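Hypothetical protein (Parabacteroides merdae, PDB 4OO3) is of unconfirmed function but is probably an oxidoreductase that binds a nicotinamide adenine dinucleotide cofactor through its Rossmann fold. Local coordinates at residues Val35-Tyr40 with Pro66-Glu71; Glu186-Leu191 with Ile304-Phe309; Leu207-Gln212 with Leu282-Asn287. One frame throughout, in Å; residues are numbered along the deposited sequence.

In the fold
From the N terminus, the chain first builds a parallel Rossmann-type sheet, and contact 1 closes early there, joining strands 38-43 and 70-75 across the helix 47-61 between them. It is complete before the other two begin, and its centre lies about 35 Å from that of contact 2. The mixed sheet of the C-terminal domain follows. Contact 2 opens at strand 183-190 and closes more than a hundred residues later on strand 297-306; within that span contact 3 closes a shorter loop when strand 282-294 returns to 207-212. Strands 282-294 and 297-306 are sheet neighbours, so contacts 2 and 3 touch, with Trp305 N probably hydrogen-bonded to Asn287 OD1.

Contact 1: residues Val35-Tyr40 with Pro66-Glu71; sequences VSKDVY and PTAWNE
Asp38 and Asn70 face each other in a parallel pairing, their CA atoms 4.7 Å apart, and Val39 with Glu71 carries the register on by one residue. Two backbone hydrogen bonds join the strands: Asn70 N gives to Lys37 O at 2.8 Å, and Val39 N gives to Asn70 O at 2.9 Å. Asn70 thus uses both its N-H and its C=O on this strand, bracketing Asp38.

The side chains of that pair run alongside each other on one face of the sheet. Asn70 ND2 donates to Asp38 OD1 over 2.8 Å in a nearly straight bond. The acceptor lies in the amide plane; the donor meets OD1 from above the carboxylate plane, and the two flat groups are turned 71° against each other. Just before it, Ser36 OG takes the N-H of Asp38 in an ST turn.

On the opposite face Val39 lies beside the folded-back Glu71, with Val39 CB 3.4 Å from Glu71 OE2. Trp69 turns the benzo end of its indole to residues 35-39: CG stands beside the backbone N (chi1 -56°), and Ser36 O meets CZ3 near the ring plane at 3.5 Å. Val35 CG1 and Val39 CG2 pack obliquely on the same end; Val35 CG1 lies 3.7 Å from Trp69 CZ3. The indole NE1 is bonded to Gln28 O.

These strands and helix 47-61, whose Ile56 touches both Trp69 and Glu71, form a beta-alpha-beta unit of the Rossmann fold, with 70-75 outermost in its sheet. The chemistry differs by face: one carries a polar amide-carboxylate link, while on the helix side Val35, Val39 and the indole pack together beside the Glu71 carboxylate, and the buried indole N-H is satisfied by Gln28 O.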
loop_
_atom_site.group_PDB
_atom_site.type_symbol
_atom_site.label_atom_id
_atom_site.label_comp_id
_atom_site.label_asym_id
_atom_site.label_seq_id
_atom_site.Cartn_x
_atom_site.Cartn_y
_atom_site.Cartn_z
ATOM N N VAL A 35 -9.029 -16.803 13.906
ATOM C CA VAL A 35 -8.774 -15.711 14.835
ATOM C C VAL A 35 -9.685 -15.769 16.058
ATOM O O VAL A 35 -10.917 -15.704 15.950
ATOM C CB VAL A 35 -8.881 -14.340 14.146
ATOM C CG1 VAL A 35 -8.503 -13.238 15.122
ATOM C CG2 VAL A 35 -7.957 -14.295 12.936
ATOM N N SER A 36 -9.052 -15.894 17.220
ATOM C CA SER A 36 -9.754 -15.925 18.499
ATOM C C SER A 36 -10.523 -14.630 18.679
ATOM O O SER A 36 -10.035 -13.559 18.312
ATOM C CB SER A 36 -8.754 -16.115 19.644
ATOM O OG SER A 36 -9.219 -15.530 20.840
ATOM N N LYS A 37 -11.724 -14.733 19.240
ATOM C CA LYS A 37 -12.565 -13.558 19.469
ATOM C C LYS A 37 -11.981 -12.584 20.486
ATOM O O LYS A 37 -12.314 -11.400 20.453
ATOM C CB LYS A 37 -13.966 -13.968 19.901
ATOM C CG LYS A 37 -14.935 -14.142 18.748
ATOM C CD LYS A 37 -14.604 -15.329 17.864
ATOM C CE LYS A 37 -15.615 -15.423 16.735
ATOM N NZ LYS A 37 -15.538 -16.712 16.009
ATOM N N ASP A 38 -11.117 -13.079 21.372
ATOM C CA ASP A 38 -10.465 -12.247 22.383
ATOM C C ASP A 38 -9.280 -11.546 21.751
ATOM O O ASP A 38 -8.357 -12.192 21.259
ATOM C CB ASP A 38 -9.986 -13.085 23.578
ATOM C CG ASP A 38 -11.133 -13.664 24.399
ATOM O OD1 ASP A 38 -12.238 -13.087 24.420
ATOM O OD2 ASP A 38 -10.923 -14.705 25.051
ATOM N N VAL A 39 -9.312 -10.221 21.770
ATOM C CA VAL A 39 -8.279 -9.412 21.154
ATOM C C VAL A 39 -7.677 -8.473 22.199
ATOM O O VAL A 39 -8.393 -7.805 22.937
ATOM C CB VAL A 39 -8.849 -8.618 19.958
ATOM C CG1 VAL A 39 -7.809 -7.660 19.377
ATOM C CG2 VAL A 39 -9.355 -9.580 18.889
ATOM N N TYR A 40 -6.353 -8.415 22.237
ATOM C CA TYR A 40 -5.644 -7.646 23.246
ATOM C C TYR A 40 -5.148 -6.326 22.674
ATOM O O TYR A 40 -4.329 -6.306 21.760
ATOM C CB TYR A 40 -4.511 -8.498 23.821
ATOM C CG TYR A 40 -5.048 -9.763 24.454
ATOM C CD1 TYR A 40 -5.524 -9.754 25.758
ATOM C CD2 TYR A 40 -5.132 -10.956 23.736
ATOM C CE1 TYR A 40 -6.045 -10.894 26.346
ATOM C CE2 TYR A 40 -5.657 -12.107 24.318
ATOM C CZ TYR A 40 -6.112 -12.064 25.621
ATOM O OH TYR A 40 -6.636 -13.186 26.224
ATOM N N PRO A 66 -22.712 -9.724 11.940
ATOM C CA PRO A 66 -21.930 -8.962 12.900
ATOM C C PRO A 66 -20.792 -9.803 13.438
ATOM O O PRO A 66 -20.909 -11.025 13.523
ATOM C CB PRO A 66 -22.938 -8.631 14.005
ATOM C CG PRO A 66 -24.016 -9.647 13.873
ATOM C CD PRO A 66 -24.073 -10.009 12.421
ATOM N N THR A 67 -19.686 -9.151 13.761
ATOM C CA THR A 67 -18.568 -9.821 14.394
ATOM C C THR A 67 -18.870 -9.935 15.885
ATOM O O THR A 67 -19.859 -9.392 16.364
ATOM C CB THR A 67 -17.262 -9.047 14.166
ATOM O OG1 THR A 67 -17.393 -7.718 14.677
ATOM C CG2 THR A 67 -16.940 -8.974 12.673
ATOM N N ALA A 68 -18.022 -10.655 16.608
ATOM C CA ALA A 68 -18.193 -10.844 18.045
ATOM C C ALA A 68 -16.852 -10.683 18.769
ATOM O O ALA A 68 -16.480 -11.527 19.589
ATOM C CB ALA A 68 -18.793 -12.215 18.322
ATOM N N TRP A 69 -16.140 -9.592 18.476
ATOM C CA TRP A 69 -14.824 -9.361 19.073
ATOM C C TRP A 69 -14.946 -8.933 20.521
ATOM O O TRP A 69 -15.791 -8.101 20.858
ATOM C CB TRP A 69 -14.042 -8.291 18.320
ATOM C CG TRP A 69 -13.874 -8.591 16.881
ATOM C CD1 TRP A 69 -14.435 -7.921 15.841
ATOM C CD2 TRP A 69 -13.103 -9.655 16.309
ATOM N NE1 TRP A 69 -14.057 -8.491 14.657
ATOM C CE2 TRP A 69 -13.239 -9.558 14.911
ATOM C CE3 TRP A 69 -12.304 -10.668 16.841
ATOM C CZ2 TRP A 69 -12.610 -10.442 14.032
ATOM C CZ3 TRP A 69 -11.681 -11.546 15.971
ATOM C CH2 TRP A 69 -11.835 -11.424 14.577
ATOM N N ASN A 70 -14.101 -9.516 21.368
ATOM C CA ASN A 70 -13.970 -9.110 22.758
ATOM C C ASN A 70 -12.664 -8.346 22.944
ATOM O O ASN A 70 -11.584 -8.943 23.018
ATOM C CB ASN A 70 -13.995 -10.331 23.662
ATOM C CG ASN A 70 -13.833 -9.976 25.119
ATOM O OD1 ASN A 70 -14.233 -8.901 25.560
ATOM N ND2 ASN A 70 -13.247 -10.889 25.881
ATOM N N GLU A 71 -12.763 -7.023 22.998
ATOM C CA GLU A 71 -11.587 -6.175 23.085
ATOM C C GLU A 71 -11.161 -6.017 24.543
ATOM O O GLU A 71 -11.805 -5.322 25.323
ATOM C CB GLU A 71 -11.872 -4.818 22.441
ATOM C CG GLU A 71 -12.295 -4.904 20.979
ATOM C CD GLU A 71 -11.146 -5.232 20.051
ATOM O OE1 GLU A 71 -10.154 -4.476 20.038
ATOM O OE2 GLU A 71 -11.247 -6.232 19.311
#

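Contact 2: residues Glu186-Leu191 with Ile304-Phe309; sequences ESVHHL and IWNYTF
Ser187 O takes the N-H of Ile304 at 2.9 Å, and from here the two strands run parallel, their short axes 27° apart. Val188 comes next, level with Ile304 on one face of the sheet; its CG1 reaches along to Asn306 ND2, 3.6 Å away. His189 uses both backbone groups on the partner strand. Its N gives to Ile304 O at 2.7 Å, nearly in line with the carbonyl, and its O receives Asn306 N at 2.9 Å, so Trp305 is bracketed.

The side chains of His189 and Trp305 share the other face. His189 CB sits 3.4 Å from the centroid of the six-membered ring of Trp305, almost exactly on the ring normal, a clear CH-pi contact. The imidazole itself carries on past the indole at an oblique tilt.

His190 swings back to the Val188 face and lies beside Asn306. Phe309 turns its ring edge to the face of the imidazole, a T-shaped pair with planes at 88°, its CD2 3.7 Å from His190 ND1. Phe309 reaches this place with CG between its backbone N and carbonyl carbon (chi1 46°). Asp315 bonds ND1 and so helps fix how the imidazole is turned. Meanwhile His190 O meets Trp305 at the ring edge, near its plane, 3.2 Å from CZ3. Leu191 N then bonds Asn306 O, and Leu191 CD2 packs on Trp305 CE3 at 3.7 Å.

Within the mixed sheet of the C-terminal domain this is the one parallel pairing. Strand 316-322 flanks 183-190 on its far side and strand 282-294 flanks 297-306, while Tyr206 touches Leu191 and Trp305, and Ile255 of strand 243-255 packs on Leu191.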
loop_
_atom_site.group_PDB
_atom_site.type_symbol
_atom_site.label_atom_id
_atom_site.label_comp_id
_atom_site.label_asym_id
_atom_site.label_seq_id
_atom_site.Cartn_x
_atom_site.Cartn_y
_atom_site.Cartn_z
ATOM N N GLU A 186 1.767 7.414 -11.623
ATOM C CA GLU A 186 1.517 8.724 -11.039
ATOM C C GLU A 186 0.140 8.728 -10.389
ATOM O O GLU A 186 -0.853 8.407 -11.038
ATOM C CB GLU A 186 1.606 9.801 -12.118
ATOM C CG GLU A 186 2.998 9.948 -12.722
ATOM C CD GLU A 186 3.029 10.854 -13.942
ATOM O OE1 GLU A 186 2.178 10.684 -14.849
ATOM O OE2 GLU A 186 3.924 11.729 -14.002
ATOM N N SER A 187 0.091 9.075 -9.105
ATOM C CA SER A 187 -1.159 9.109 -8.357
ATOM C C SER A 187 -1.384 10.487 -7.769
ATOM O O SER A 187 -0.438 11.146 -7.341
ATOM C CB SER A 187 -1.139 8.082 -7.226
ATOM O OG SER A 187 -0.797 6.805 -7.709
ATOM N N VAL A 188 -2.644 10.915 -7.766
ATOM C CA VAL A 188 -3.070 12.112 -7.053
ATOM C C VAL A 188 -4.132 11.685 -6.043
ATOM O O VAL A 188 -5.214 11.231 -6.430
ATOM C CB VAL A 188 -3.660 13.163 -8.007
ATOM C CG1 VAL A 188 -4.017 14.437 -7.251
ATOM C CG2 VAL A 188 -2.683 13.460 -9.138
ATOM N N HIS A 189 -3.803 11.819 -4.759
ATOM C CA HIS A 189 -4.707 11.488 -3.659
ATOM C C HIS A 189 -5.146 12.756 -2.953
ATOM O O HIS A 189 -4.595 13.821 -3.195
ATOM C CB HIS A 189 -4.009 10.559 -2.669
ATOM C CG HIS A 189 -3.705 9.210 -3.237
ATOM N ND1 HIS A 189 -4.674 8.247 -3.417
ATOM C CD2 HIS A 189 -2.548 8.670 -3.686
ATOM C CE1 HIS A 189 -4.126 7.169 -3.948
ATOM N NE2 HIS A 189 -2.837 7.399 -4.121
ATOM N N HIS A 190 -6.139 12.635 -2.077
ATOM C CA HIS A 190 -6.720 13.795 -1.404
ATOM C C HIS A 190 -6.873 13.593 0.102
ATOM O O HIS A 190 -7.276 12.527 0.555
ATOM C CB HIS A 190 -8.043 14.170 -2.066
ATOM C CG HIS A 190 -7.880 14.593 -3.490
ATOM N ND1 HIS A 190 -7.875 13.696 -4.536
ATOM C CD2 HIS A 190 -7.654 15.811 -4.039
ATOM C CE1 HIS A 190 -7.682 14.347 -5.669
ATOM N NE2 HIS A 190 -7.541 15.630 -5.395
ATOM N N LEU A 191 -6.530 14.628 0.870
ATOM C CA LEU A 191 -6.469 14.530 2.330
ATOM C C LEU A 191 -7.863 14.497 2.927
ATOM O O LEU A 191 -8.122 13.737 3.862
ATOM C CB LEU A 191 -5.679 15.701 2.920
ATOM C CG LEU A 191 -4.214 15.824 2.483
ATOM C CD1 LEU A 191 -3.720 17.254 2.626
ATOM C CD2 LEU A 191 -3.329 14.868 3.262
ATOM N N ILE A 304 1.030 12.742 -5.441
ATOM C CA ILE A 304 0.601 14.060 -5.016
ATOM C C ILE A 304 -0.593 13.919 -4.065
ATOM O O ILE A 304 -1.514 13.144 -4.319
ATOM C CB ILE A 304 0.221 14.943 -6.223
ATOM C CG1 ILE A 304 1.477 15.248 -7.053
ATOM C CG2 ILE A 304 -0.462 16.228 -5.758
ATOM C CD1 ILE A 304 1.240 16.042 -8.319
ATOM N N TRP A 305 -0.553 14.671 -2.968
ATOM C CA TRP A 305 -1.662 14.780 -2.041
ATOM C C TRP A 305 -2.189 16.208 -2.062
ATOM O O TRP A 305 -1.550 17.132 -1.553
ATOM C CB TRP A 305 -1.217 14.403 -0.624
ATOM C CG TRP A 305 -1.175 12.914 -0.380
ATOM C CD1 TRP A 305 -0.121 12.077 -0.587
ATOM C CD2 TRP A 305 -2.242 12.102 0.112
ATOM N NE1 TRP A 305 -0.463 10.788 -0.255
ATOM C CE2 TRP A 305 -1.764 10.776 0.173
ATOM C CE3 TRP A 305 -3.563 12.362 0.495
ATOM C CZ2 TRP A 305 -2.554 9.718 0.616
ATOM C CZ3 TRP A 305 -4.349 11.309 0.929
ATOM C CH2 TRP A 305 -3.843 10.003 0.988
ATOM N N ASN A 306 -3.350 16.396 -2.672
ATOM C CA ASN A 306 -4.037 17.668 -2.583
ATOM C C ASN A 306 -5.025 17.626 -1.423
ATOM O O ASN A 306 -5.254 16.565 -0.835
ATOM C CB ASN A 306 -4.716 18.006 -3.910
ATOM C CG ASN A 306 -3.715 18.334 -5.002
ATOM O OD1 ASN A 306 -2.706 19.002 -4.761
ATOM N ND2 ASN A 306 -3.988 17.867 -6.211
ATOM N N TYR A 307 -5.591 18.778 -1.079
ATOM C CA TYR A 307 -6.499 18.848 0.052
ATOM C C TYR A 307 -7.800 18.120 -0.253
ATOM O O TYR A 307 -8.167 17.170 0.431
ATOM C CB TYR A 307 -6.801 20.288 0.474
ATOM C CG TYR A 307 -7.735 20.298 1.659
ATOM C CD1 TYR A 307 -7.313 19.803 2.888
ATOM C CD2 TYR A 307 -9.052 20.730 1.542
ATOM C CE1 TYR A 307 -8.160 19.763 3.974
ATOM C CE2 TYR A 307 -9.907 20.698 2.629
ATOM C CZ TYR A 307 -9.451 20.212 3.842
ATOM O OH TYR A 307 -10.280 20.164 4.934
ATOM N N THR A 308 -8.499 18.574 -1.280
ATOM C CA THR A 308 -9.757 17.950 -1.655
ATOM C C THR A 308 -10.029 18.210 -3.126
ATOM O O THR A 308 -9.425 19.099 -3.727
ATOM C CB THR A 308 -10.920 18.451 -0.768
ATOM O OG1 THR A 308 -11.996 17.509 -0.807
ATOM C CG2 THR A 308 -11.409 19.835 -1.206
ATOM N N PHE A 309 -10.929 17.419 -3.700
ATOM C CA PHE A 309 -11.244 17.518 -5.126
ATOM C C PHE A 309 -12.540 18.288 -5.354
ATOM O O PHE A 309 -13.446 18.238 -4.517
ATOM C CB PHE A 309 -11.331 16.128 -5.782
ATOM C CG PHE A 309 -12.142 15.118 -5.004
ATOM C CD1 PHE A 309 -13.528 15.116 -5.065
ATOM C CD2 PHE A 309 -11.513 14.153 -4.230
ATOM C CE1 PHE A 309 -14.268 14.181 -4.360
ATOM C CE2 PHE A 309 -12.247 13.216 -3.524
ATOM C CZ PHE A 309 -13.627 13.232 -3.588
#

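Contact 3: residues Leu207-Gln212 with Leu282-Asn287; sequences LDVNQQ and LKVYCN
Val209 rests its CG1 methyl on a kink in the facing strand: the carbonyl O of Tyr285, 3.7 Å from that methyl, belongs to the central residue of an inverse gamma turn. Tyr285 adopts backbone angles of -81° and 62°, and the weak bond from Cys286 N to Val284 O closes the turn over 2.9 Å. The turn interrupts the extended backbone where Val209 meets it.

The rest is van der Waals packing of methyls on a carbonyl and on other side chains. Val284 straddles the carbonyl of Leu207, its CG1 and CG2 each 3.6 Å from Leu207 O, and CG1 also packs on Val209 CG1 at 4.0 Å. With CG1 of Val284 opposite its own backbone N (chi1 179°), both methyls face this carbonyl. Farther along, Leu207 CD1 meets Leu282 CD2 at 4.0 Å, and Phe260 of helix 257-264 touches both leucines.

The turn leading into the short helix 209-212 meets, through Leu207 and Val209, a strand of the large mixed sheet in the C-terminal domain, with strand 243-255 on one side of that strand and 297-306 on the other. Asp208 sits at the N-cap of this weakly bonded helix. Its OD1 receives Asn210 N at 3.1 Å, from well above the carboxylate plane, and also pairs with Lys275 in a salt bridge. OD2 takes Gln211 NE2 at 2.9 Å, on its anti side, tilted out of the carboxylate plane, while the backbone O of Asp208 accepts from both Gln211 N and Gln212 N. Across the contact, the ring of Tyr285 leads away from the helix to a cation-pi contact with Arg250.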
loop_
_atom_site.group_PDB
_atom_site.type_symbol
_atom_site.label_atom_id
_atom_site.label_comp_id
_atom_site.label_asym_id
_atom_site.label_seq_id
_atom_site.Cartn_x
_atom_site.Cartn_y
_atom_site.Cartn_z
ATOM N N LEU A 207 -0.371 14.879 9.432
ATOM C CA LEU A 207 0.234 15.970 8.683
ATOM C C LEU A 207 1.648 16.317 9.173
ATOM O O LEU A 207 2.286 17.233 8.642
ATOM C CB LEU A 207 -0.693 17.185 8.743
ATOM C CG LEU A 207 -2.064 16.937 8.099
ATOM C CD1 LEU A 207 -2.993 18.116 8.331
ATOM C CD2 LEU A 207 -1.929 16.683 6.609
ATOM N N ASP A 208 2.129 15.589 10.182
ATOM C CA ASP A 208 3.517 15.679 10.635
ATOM C C ASP A 208 4.311 14.574 9.943
ATOM O O ASP A 208 4.171 13.390 10.273
ATOM C CB ASP A 208 3.594 15.524 12.157
ATOM C CG ASP A 208 5.009 15.699 12.713
ATOM O OD1 ASP A 208 5.966 15.958 11.945
ATOM O OD2 ASP A 208 5.161 15.570 13.944
ATOM N N VAL A 209 5.148 14.963 8.984
ATOM C CA VAL A 209 5.918 13.996 8.192
ATOM C C VAL A 209 6.934 13.200 9.014
ATOM O O VAL A 209 7.441 12.186 8.539
ATOM C CB VAL A 209 6.640 14.655 6.984
ATOM C CG1 VAL A 209 5.625 15.283 6.032
ATOM C CG2 VAL A 209 7.691 15.675 7.427
ATOM N N ASN A 210 7.234 13.649 10.234
ATOM C CA ASN A 210 8.085 12.873 11.140
ATOM C C ASN A 210 7.356 11.666 11.736
ATOM O O ASN A 210 7.975 10.707 12.179
ATOM C CB ASN A 210 8.615 13.751 12.275
ATOM C CG ASN A 210 9.572 14.832 11.793
ATOM O OD1 ASN A 210 9.516 15.967 12.255
ATOM N ND2 ASN A 210 10.455 14.482 10.873
ATOM N N GLN A 211 6.033 11.723 11.754
ATOM C CA GLN A 211 5.242 10.670 12.352
ATOM C C GLN A 211 4.502 9.838 11.313
ATOM O O GLN A 211 4.380 8.618 11.456
ATOM C CB GLN A 211 4.269 11.293 13.334
ATOM C CG GLN A 211 4.965 12.088 14.426
ATOM C CD GLN A 211 4.022 12.460 15.543
ATOM O OE1 GLN A 211 3.556 11.591 16.276
ATOM N NE2 GLN A 211 3.723 13.748 15.674
ATOM N N GLN A 212 4.007 10.498 10.269
ATOM C CA GLN A 212 3.329 9.806 9.188
ATOM C C GLN A 212 4.339 9.271 8.177
ATOM O O GLN A 212 4.106 8.244 7.555
ATOM C CB GLN A 212 2.328 10.750 8.514
ATOM C CG GLN A 212 1.605 10.183 7.304
ATOM C CD GLN A 212 0.821 8.912 7.594
ATOM O OE1 GLN A 212 0.309 8.710 8.697
ATOM N NE2 GLN A 212 0.708 8.058 6.588
ATOM N N LEU A 282 0.190 25.871 6.953
ATOM C CA LEU A 282 0.917 24.625 7.202
ATOM C C LEU A 282 1.427 24.053 5.881
ATOM O O LEU A 282 0.659 23.909 4.932
ATOM C CB LEU A 282 0.012 23.618 7.913
ATOM C CG LEU A 282 0.538 22.195 8.105
ATOM C CD1 LEU A 282 1.764 22.199 8.997
ATOM C CD2 LEU A 282 -0.548 21.314 8.689
ATOM N N LYS A 283 2.723 23.740 5.834
ATOM C CA LYS A 283 3.380 23.197 4.642
ATOM C C LYS A 283 3.829 21.769 4.916
ATOM O O LYS A 283 4.752 21.546 5.703
ATOM C CB LYS A 283 4.606 24.031 4.280
ATOM C CG LYS A 283 4.322 25.498 4.057
ATOM C CD LYS A 283 3.869 25.779 2.638
ATOM C CE LYS A 283 3.787 27.275 2.384
ATOM N NZ LYS A 283 4.256 27.611 1.016
ATOM N N VAL A 284 3.186 20.809 4.255
ATOM C CA VAL A 284 3.410 19.392 4.520
ATOM C C VAL A 284 4.104 18.783 3.320
ATOM O O VAL A 284 3.612 18.923 2.200
ATOM C CB VAL A 284 2.070 18.664 4.742
ATOM C CG1 VAL A 284 2.280 17.174 5.009
ATOM C CG2 VAL A 284 1.315 19.310 5.887
ATOM N N TYR A 285 5.233 18.109 3.553
ATOM C CA TYR A 285 5.966 17.407 2.490
ATOM C C TYR A 285 5.339 16.048 2.189
ATOM O O TYR A 285 5.978 15.003 2.334
ATOM C CB TYR A 285 7.450 17.249 2.846
ATOM C CG TYR A 285 8.309 18.452 2.525
ATOM C CD1 TYR A 285 8.498 19.475 3.459
ATOM C CD2 TYR A 285 8.947 18.565 1.289
ATOM C CE1 TYR A 285 9.292 20.573 3.170
ATOM C CE2 TYR A 285 9.744 19.660 0.990
ATOM C CZ TYR A 285 9.911 20.658 1.934
ATOM O OH TYR A 285 10.695 21.745 1.642
ATOM N N CYS A 286 4.085 16.089 1.746
ATOM C CA CYS A 286 3.302 14.899 1.418
ATOM C C CYS A 286 3.319 14.587 -0.083
ATOM O O CYS A 286 2.520 13.795 -0.555
ATOM C CB CYS A 286 1.849 15.077 1.897
ATOM S SG CYS A 286 1.031 16.591 1.330
ATOM N N ASN A 287 4.225 15.207 -0.832
ATOM C CA ASN A 287 4.349 14.950 -2.262
ATOM C C ASN A 287 5.770 14.529 -2.576
ATOM O O ASN A 287 6.709 14.989 -1.936
ATOM C CB ASN A 287 4.013 16.203 -3.067
ATOM C CG ASN A 287 2.712 16.838 -2.645
ATOM O OD1 ASN A 287 1.638 16.359 -2.986
ATOM N ND2 ASN A 287 2.800 17.930 -1.909
#